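Local coordinates for protein transcriptional regulator (Rhodococcus sp., PDB 2O0Y) that probably binds DNA as an IclR-family transcription factor, pairing a helix-turn-helix domain with a GAF-like C-terminal domain, at residues L116-R124 / A153-L164; W93-R104 / V125-T133. All blocks are in the same frame, centred on the assembly; numbering follows the deposited sequence.

Both contacts lie in the IclR C-terminal domain, whose GAF-like fold is built on an antiparallel sheet, and both use the hairpin of strands 113-120 and 123-130. Contact 1 packs the helical segment 153-164 against that hairpin near its turn; contact 2 packs segment 93-104, with the start of helix 97-110, against the later part of strand 123-130. Their centres are about 19 Å apart. The two meet inside the sheet: L116 N lies 2.8 Å from A128 O and L116 O lies 2.9 Å from V127 N, probable hydrogen bonds at a classic beta bulge. Y117 also packs on V126, and I118 on V127. Along the chain the segments of the two contacts alternate.

Contact 1: residues L116-R124 / A153-L164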
# COMPACT_ATOMS: atom_id res chain seq x y z
N LEU B 116 -1.90 -18.94 6.79
CA LEU B 116 -2.97 -17.95 6.72
C LEU B 116 -2.70 -17.20 5.44
O LEU B 116 -1.67 -16.52 5.33
CB LEU B 116 -2.96 -16.97 7.90
CG LEU B 116 -4.20 -16.07 8.08
CD1 LEU B 116 -4.28 -15.61 9.52
CD2 LEU B 116 -4.05 -14.79 7.29
N TYR B 117 -3.61 -17.30 4.48
CA TYR B 117 -3.38 -16.65 3.18
C TYR B 117 -4.29 -15.48 2.99
O TYR B 117 -5.42 -15.52 3.47
CB TYR B 117 -3.82 -17.61 2.10
CG TYR B 117 -2.91 -18.69 1.68
CD1 TYR B 117 -1.96 -18.45 0.69
CD2 TYR B 117 -3.04 -20.01 2.19
CE1 TYR B 117 -1.12 -19.48 0.24
CE2 TYR B 117 -2.23 -21.04 1.72
CZ TYR B 117 -1.29 -20.76 0.73
OH TYR B 117 -0.47 -21.72 0.22
N ILE B 118 -3.83 -14.44 2.27
CA ILE B 118 -4.71 -13.43 1.73
C ILE B 118 -4.55 -13.34 0.21
O ILE B 118 -3.62 -13.94 -0.36
CB ILE B 118 -4.37 -12.04 2.39
CG1 ILE B 118 -2.89 -11.72 2.15
CG2 ILE B 118 -4.69 -12.08 3.89
CD1 ILE B 118 -2.48 -10.23 2.40
N ARG B 119 -5.40 -12.54 -0.45
CA ARG B 119 -5.27 -12.28 -1.85
C ARG B 119 -4.59 -10.93 -1.98
O ARG B 119 -4.89 -9.98 -1.21
CB ARG B 119 -6.65 -12.21 -2.52
CG ARG B 119 -6.62 -11.94 -4.01
CD ARG B 119 -8.05 -11.87 -4.59
NE ARG B 119 -8.83 -10.69 -4.19
CZ ARG B 119 -8.66 -9.46 -4.67
NH1 ARG B 119 -7.68 -9.16 -5.52
NH2 ARG B 119 -9.46 -8.49 -4.26
N GLN B 120 -3.67 -10.87 -2.93
CA GLN B 120 -3.03 -9.66 -3.32
C GLN B 120 -3.04 -9.67 -4.83
O GLN B 120 -2.36 -10.46 -5.45
CB GLN B 120 -1.63 -9.60 -2.74
CG GLN B 120 -1.62 -9.28 -1.23
CD GLN B 120 -0.32 -8.63 -0.74
OE1 GLN B 120 0.79 -9.02 -1.15
NE2 GLN B 120 -0.46 -7.62 0.14
N GLY B 121 -3.86 -8.81 -5.41
CA GLY B 121 -4.07 -8.82 -6.88
C GLY B 121 -4.67 -10.16 -7.26
O GLY B 121 -5.63 -10.60 -6.64
N LEU B 122 -4.09 -10.82 -8.27
CA LEU B 122 -4.54 -12.14 -8.71
C LEU B 122 -3.70 -13.28 -8.11
O LEU B 122 -3.55 -14.33 -8.73
CB LEU B 122 -4.53 -12.26 -10.24
CG LEU B 122 -5.31 -11.25 -11.10
CD1 LEU B 122 -5.00 -11.45 -12.59
CD2 LEU B 122 -6.82 -11.33 -10.86
N SER B 123 -3.17 -13.06 -6.90
CA SER B 123 -2.27 -14.01 -6.27
C SER B 123 -2.73 -14.29 -4.85
O SER B 123 -3.50 -13.50 -4.28
CB SER B 123 -0.88 -13.39 -6.20
OG SER B 123 -0.41 -13.08 -7.50
N ARG B 124 -2.25 -15.40 -4.28
CA ARG B 124 -2.41 -15.71 -2.87
C ARG B 124 -1.03 -15.62 -2.24
O ARG B 124 -0.01 -15.94 -2.89
CB ARG B 124 -2.99 -17.09 -2.66
CG ARG B 124 -2.04 -18.25 -3.01
CD ARG B 124 -2.62 -19.63 -2.56
NE ARG B 124 -2.39 -20.48 -3.70
CZ ARG B 124 -1.43 -21.38 -3.86
NH1 ARG B 124 -0.60 -21.71 -2.89
NH2 ARG B 124 -1.37 -21.99 -5.01
N ALA B 153 -6.87 -22.84 -0.89
CA ALA B 153 -6.85 -21.45 -0.44
C ALA B 153 -7.31 -20.52 -1.57
O ALA B 153 -8.12 -19.63 -1.33
CB ALA B 153 -5.48 -21.05 0.03
N GLY B 154 -6.80 -20.72 -2.79
CA GLY B 154 -7.16 -19.84 -3.90
C GLY B 154 -8.68 -19.77 -4.12
O GLY B 154 -9.24 -18.69 -4.31
N LYS B 155 -9.35 -20.92 -4.13
CA LYS B 155 -10.80 -20.94 -4.30
C LYS B 155 -11.58 -20.36 -3.11
O LYS B 155 -12.69 -19.87 -3.27
CB LYS B 155 -11.28 -22.36 -4.63
CG LYS B 155 -10.96 -22.74 -6.09
CD LYS B 155 -11.26 -24.23 -6.40
CE LYS B 155 -10.00 -25.11 -6.37
NZ LYS B 155 -9.07 -24.94 -7.58
N ILE B 156 -11.01 -20.41 -1.91
CA ILE B 156 -11.64 -19.75 -0.75
C ILE B 156 -11.49 -18.23 -0.92
O ILE B 156 -12.46 -17.52 -0.81
CB ILE B 156 -11.04 -20.22 0.60
CG1 ILE B 156 -11.45 -21.70 0.90
CG2 ILE B 156 -11.46 -19.27 1.76
CD1 ILE B 156 -12.94 -21.88 1.21
N LEU B 157 -10.30 -17.74 -1.27
CA LEU B 157 -10.12 -16.29 -1.47
C LEU B 157 -11.01 -15.76 -2.57
O LEU B 157 -11.44 -14.62 -2.49
CB LEU B 157 -8.66 -15.95 -1.78
CG LEU B 157 -7.74 -16.28 -0.60
CD1 LEU B 157 -6.28 -16.28 -1.07
CD2 LEU B 157 -7.97 -15.23 0.52
N LEU B 158 -11.30 -16.58 -3.59
CA LEU B 158 -12.11 -16.08 -4.72
C LEU B 158 -13.57 -15.98 -4.35
O LEU B 158 -14.37 -15.51 -5.15
CB LEU B 158 -11.96 -16.96 -5.96
CG LEU B 158 -10.62 -16.81 -6.67
CD1 LEU B 158 -10.38 -17.96 -7.68
CD2 LEU B 158 -10.52 -15.40 -7.34
N LEU B 159 -13.93 -16.43 -3.13
CA LEU B 159 -15.31 -16.26 -2.61
C LEU B 159 -15.62 -14.79 -2.50
O LEU B 159 -16.77 -14.38 -2.71
CB LEU B 159 -15.47 -16.88 -1.22
CG LEU B 159 -15.51 -18.40 -1.06
CD1 LEU B 159 -15.57 -18.79 0.42
CD2 LEU B 159 -16.69 -19.00 -1.78
N ALA B 160 -14.62 -13.98 -2.12
CA ALA B 160 -14.84 -12.53 -2.05
C ALA B 160 -14.63 -11.80 -3.39
O ALA B 160 -14.87 -10.61 -3.48
CB ALA B 160 -14.01 -11.89 -0.92
N ALA B 161 -14.19 -12.49 -4.43
CA ALA B 161 -13.85 -11.80 -5.66
C ALA B 161 -14.26 -12.57 -6.90
O ALA B 161 -13.40 -12.91 -7.70
CB ALA B 161 -12.36 -11.48 -5.71
N PRO B 162 -15.58 -12.77 -7.12
CA PRO B 162 -16.03 -13.48 -8.30
C PRO B 162 -15.71 -12.70 -9.58
O PRO B 162 -15.60 -13.31 -10.64
CB PRO B 162 -17.55 -13.56 -8.12
CG PRO B 162 -17.88 -12.39 -7.27
CD PRO B 162 -16.72 -12.30 -6.31
N GLU B 163 -15.53 -11.39 -9.47
CA GLU B 163 -15.25 -10.57 -10.67
C GLU B 163 -13.85 -10.85 -11.23
O GLU B 163 -13.54 -10.46 -12.37
CB GLU B 163 -15.42 -9.08 -10.39
CG GLU B 163 -14.24 -8.40 -9.66
CD GLU B 163 -14.22 -8.66 -8.19
OE1 GLU B 163 -15.25 -9.18 -7.67
OE2 GLU B 163 -13.17 -8.36 -7.56
N LEU B 164 -13.02 -11.53 -10.43
CA LEU B 164 -11.65 -11.83 -10.82
C LEU B 164 -11.45 -13.23 -11.39
O LEU B 164 -10.37 -13.55 -11.88
CB LEU B 164 -10.70 -11.61 -9.65
CG LEU B 164 -10.47 -10.15 -9.23
CD1 LEU B 164 -9.28 -10.08 -8.30
CD2 LEU B 164 -10.25 -9.24 -10.42
O HOH W 1 -10.36 -12.16 -2.22
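A153 sets its methyl group over one face of the Y117 ring, a CH-pi contact with CB 3.8 Å from the ring centroid and displaced toward the rim beside CD2. The same methyl reaches the R124 side chain at CD. R124 passes on the same side of the ring as this methyl and turns its guanidinium, with Y117 CE1 at its edge, to the hydroxyl: NH1 donates to Y117 OH over 3.1 Å, a bent bond (141°), while NE is weakly bonded to P147 O. One turn on, L157 covers the middle of the hairpin: CD1 packs 3.7 Å from R124 CB and also touches the backbone carbonyl of I118, while CD2 lies against the backbone at Y117 O and R119 N. The L157 carbonyl takes a hydrogen bond from water 1, which in turn accepts one from R119 NE at 2.9 Å. A161 then brings CB to R119 NE. At the end of the segment, L164 CD1 lies over one face of the R119 guanidinium, 3.3 Å from NH1, and meets L122 CD2 at 3.8 Å. A bend at chi3 (70°) turns R119 NH1 back to G121 O, 2.7 Å away and in the guanidinium plane. The contact is thus mainly apolar: both arginines are tied back to their own hairpin, and R119, bonded at its edge, offers a flat face to leucine and reaches the helical segment's carbonyl through water.

Contact 2: residues W93-R104 / V125-T133; sequences WAPPEEVVDIMR and VVVAQCEST
This contact is part of the helix-on-sheet packing of the GAF-like domain: helix 97-110 and the residues before it lie on strand 123-130. W93 meets V127 through the rim of its six-membered ring: CZ3 lies 3.6 Å from V127 CG2, and V127 O sits at the ring edge in its plane. With chi1 at 180° the indole is extended toward the strand, its NE1 hydrogen-bonded to P257 O. An alanine here would remove the indole, probably opening a gap beside V127 and leaving P257 O without this donor. P95 presses CG against A128 CB at 3.5 Å. From the helix, M103, a selenomethionine, bends at chi3 (58°) to bring CE within 3.6 Å of A128 O, while its CB touches C130 SG at 3.7 Å. That sulfur also packs on V100 CG1 and nears R104 N. R104 itself turns back along the helix, with NH2 in a 2.8 Å salt bridge to D101 OD1. V127 also touches L116 and I118 of the neighbouring strand 113-120. Helix 97-110 thus meets the sheet through M103 and V100, on A128 and C130, and helix 237-254 through V99 and I102.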
# COMPACT_ATOMS: atom_id res chain seq x y z
N TRP B 93 3.23 -6.33 10.13
CA TRP B 93 1.92 -6.88 10.38
C TRP B 93 2.07 -8.28 10.97
O TRP B 93 2.90 -9.05 10.49
CB TRP B 93 1.05 -6.95 9.09
CG TRP B 93 -0.30 -7.55 9.41
CD1 TRP B 93 -1.39 -6.87 9.89
CD2 TRP B 93 -0.68 -8.93 9.35
NE1 TRP B 93 -2.42 -7.76 10.13
CE2 TRP B 93 -2.01 -9.03 9.79
CE3 TRP B 93 -0.01 -10.11 8.95
CZ2 TRP B 93 -2.70 -10.25 9.88
CZ3 TRP B 93 -0.70 -11.34 9.02
CH2 TRP B 93 -2.02 -11.40 9.48
N ALA B 94 1.26 -8.62 11.98
CA ALA B 94 1.19 -9.99 12.49
C ALA B 94 -0.22 -10.19 12.96
O ALA B 94 -0.85 -9.21 13.33
CB ALA B 94 2.12 -10.15 13.67
N PRO B 95 -0.74 -11.45 12.95
CA PRO B 95 -2.08 -11.66 13.54
C PRO B 95 -2.07 -11.38 15.04
O PRO B 95 -0.99 -11.39 15.64
CB PRO B 95 -2.38 -13.16 13.27
CG PRO B 95 -1.26 -13.63 12.29
CD PRO B 95 -0.12 -12.70 12.45
N PRO B 96 -3.25 -11.18 15.67
CA PRO B 96 -3.20 -11.13 17.12
C PRO B 96 -2.50 -12.38 17.68
O PRO B 96 -2.63 -13.48 17.09
CB PRO B 96 -4.68 -11.12 17.50
CG PRO B 96 -5.36 -10.48 16.37
CD PRO B 96 -4.63 -11.01 15.16
N GLU B 97 -1.74 -12.24 18.76
CA GLU B 97 -1.01 -13.36 19.32
C GLU B 97 -1.97 -14.52 19.68
O GLU B 97 -1.60 -15.69 19.54
CB GLU B 97 -0.06 -12.89 20.46
CG GLU B 97 -0.44 -13.27 21.85
CD GLU B 97 0.52 -12.66 22.91
N GLU B 98 -3.20 -14.22 20.08
CA GLU B 98 -4.22 -15.27 20.32
C GLU B 98 -4.63 -16.01 19.07
O GLU B 98 -5.02 -17.17 19.14
CB GLU B 98 -5.50 -14.69 20.93
CG GLU B 98 -5.40 -14.37 22.41
CD GLU B 98 -6.77 -14.03 23.02
OE1 GLU B 98 -7.71 -13.67 22.23
OE2 GLU B 98 -6.88 -14.09 24.28
N VAL B 99 -4.58 -15.34 17.92
CA VAL B 99 -4.82 -16.02 16.65
C VAL B 99 -3.62 -16.94 16.31
O VAL B 99 -3.78 -18.07 15.87
CB VAL B 99 -5.05 -14.99 15.54
CG1 VAL B 99 -4.81 -15.60 14.13
CG2 VAL B 99 -6.47 -14.30 15.72
N VAL B 100 -2.41 -16.46 16.50
CA VAL B 100 -1.23 -17.34 16.33
C VAL B 100 -1.29 -18.57 17.26
O VAL B 100 -1.07 -19.70 16.80
CB VAL B 100 0.08 -16.58 16.46
CG1 VAL B 100 1.24 -17.49 16.15
CG2 VAL B 100 0.08 -15.40 15.44
N ASP B 101 -1.65 -18.38 18.52
CA ASP B 101 -1.89 -19.54 19.42
C ASP B 101 -2.88 -20.54 18.81
O ASP B 101 -2.63 -21.75 18.82
CB ASP B 101 -2.44 -19.11 20.79
CG ASP B 101 -1.45 -18.30 21.58
OD1 ASP B 101 -0.26 -18.32 21.25
OD2 ASP B 101 -1.90 -17.61 22.54
N ILE B 102 -4.00 -20.06 18.27
CA ILE B 102 -4.99 -21.00 17.69
C ILE B 102 -4.38 -21.74 16.50
O ILE B 102 -4.59 -22.92 16.35
CB ILE B 102 -6.30 -20.25 17.26
CG1 ILE B 102 -7.10 -19.81 18.49
CG2 ILE B 102 -7.15 -21.12 16.35
CD1 ILE B 102 -8.11 -18.65 18.16
N MSE B 103 -3.61 -21.06 15.67
CA MSE B 103 -3.01 -21.69 14.48
C MSE B 103 -1.97 -22.71 14.93
O MSE B 103 -1.81 -23.78 14.33
CB MSE B 103 -2.34 -20.60 13.63
CG MSE B 103 -3.29 -19.59 13.04
SE MSE B 103 -2.29 -18.17 12.06
CE MSE B 103 -1.26 -19.21 10.73
N ARG B 104 -1.22 -22.36 15.96
CA ARG B 104 -0.21 -23.26 16.49
C ARG B 104 -0.86 -24.53 17.03
O ARG B 104 -0.44 -25.66 16.70
CB ARG B 104 0.63 -22.55 17.58
CG ARG B 104 1.90 -23.29 17.89
CD ARG B 104 2.60 -22.72 19.14
NE ARG B 104 2.99 -21.32 18.86
CZ ARG B 104 2.46 -20.24 19.44
NH1 ARG B 104 2.92 -19.05 19.08
NH2 ARG B 104 1.50 -20.34 20.37
N VAL B 125 -1.00 -15.17 -0.99
CA VAL B 125 0.22 -14.88 -0.26
C VAL B 125 0.02 -15.39 1.13
O VAL B 125 -1.00 -15.09 1.77
CB VAL B 125 0.48 -13.37 -0.18
CG1 VAL B 125 1.89 -13.09 0.40
CG2 VAL B 125 0.37 -12.77 -1.56
N VAL B 126 0.98 -16.16 1.62
CA VAL B 126 0.97 -16.59 3.02
C VAL B 126 1.52 -15.46 3.84
O VAL B 126 2.62 -14.93 3.58
CB VAL B 126 1.82 -17.90 3.24
CG1 VAL B 126 1.87 -18.26 4.66
CG2 VAL B 126 1.20 -19.05 2.45
N VAL B 127 0.71 -15.01 4.79
CA VAL B 127 1.14 -13.87 5.61
C VAL B 127 1.36 -14.24 7.07
O VAL B 127 1.88 -13.44 7.86
CB VAL B 127 0.14 -12.71 5.48
CG1 VAL B 127 0.18 -12.13 4.02
CG2 VAL B 127 -1.28 -13.14 5.96
N ALA B 128 0.92 -15.43 7.45
CA ALA B 128 1.38 -16.04 8.69
C ALA B 128 1.31 -17.55 8.58
O ALA B 128 0.51 -18.06 7.80
CB ALA B 128 0.50 -15.56 9.91
N GLN B 129 2.16 -18.26 9.34
CA GLN B 129 2.32 -19.72 9.14
C GLN B 129 2.73 -20.41 10.43
O GLN B 129 3.56 -19.87 11.16
CB GLN B 129 3.44 -19.92 8.11
CG GLN B 129 3.70 -21.37 7.68
CD GLN B 129 4.72 -21.44 6.54
OE1 GLN B 129 5.91 -21.21 6.76
NE2 GLN B 129 4.23 -21.70 5.30
N CYS B 130 2.17 -21.58 10.71
CA CYS B 130 2.66 -22.40 11.81
C CYS B 130 3.01 -23.77 11.24
O CYS B 130 2.11 -24.53 10.85
CB CYS B 130 1.58 -22.56 12.88
SG CYS B 130 1.33 -20.98 13.77
N GLU B 131 4.29 -24.07 11.15
CA GLU B 131 4.70 -25.33 10.55
C GLU B 131 4.53 -26.46 11.54
O GLU B 131 4.72 -26.28 12.74
CB GLU B 131 6.15 -25.26 10.16
CG GLU B 131 6.42 -24.44 8.87
CD GLU B 131 7.91 -24.46 8.58
OE1 GLU B 131 8.43 -25.55 8.30
OE2 GLU B 131 8.57 -23.42 8.70
N SER B 132 4.19 -27.63 11.04
CA SER B 132 4.17 -28.81 11.89
C SER B 132 5.61 -29.36 12.05
O SER B 132 6.56 -28.85 11.46
CB SER B 132 3.23 -29.88 11.34
OG SER B 132 3.81 -30.67 10.32
N THR B 133 5.77 -30.42 12.84
CA THR B 133 7.09 -31.01 13.06
C THR B 133 7.31 -32.21 12.16
O THR B 133 8.31 -32.92 12.29
CB THR B 133 7.24 -31.54 14.51
OG1 THR B 133 6.25 -32.54 14.70
CG2 THR B 133 6.99 -30.43 15.53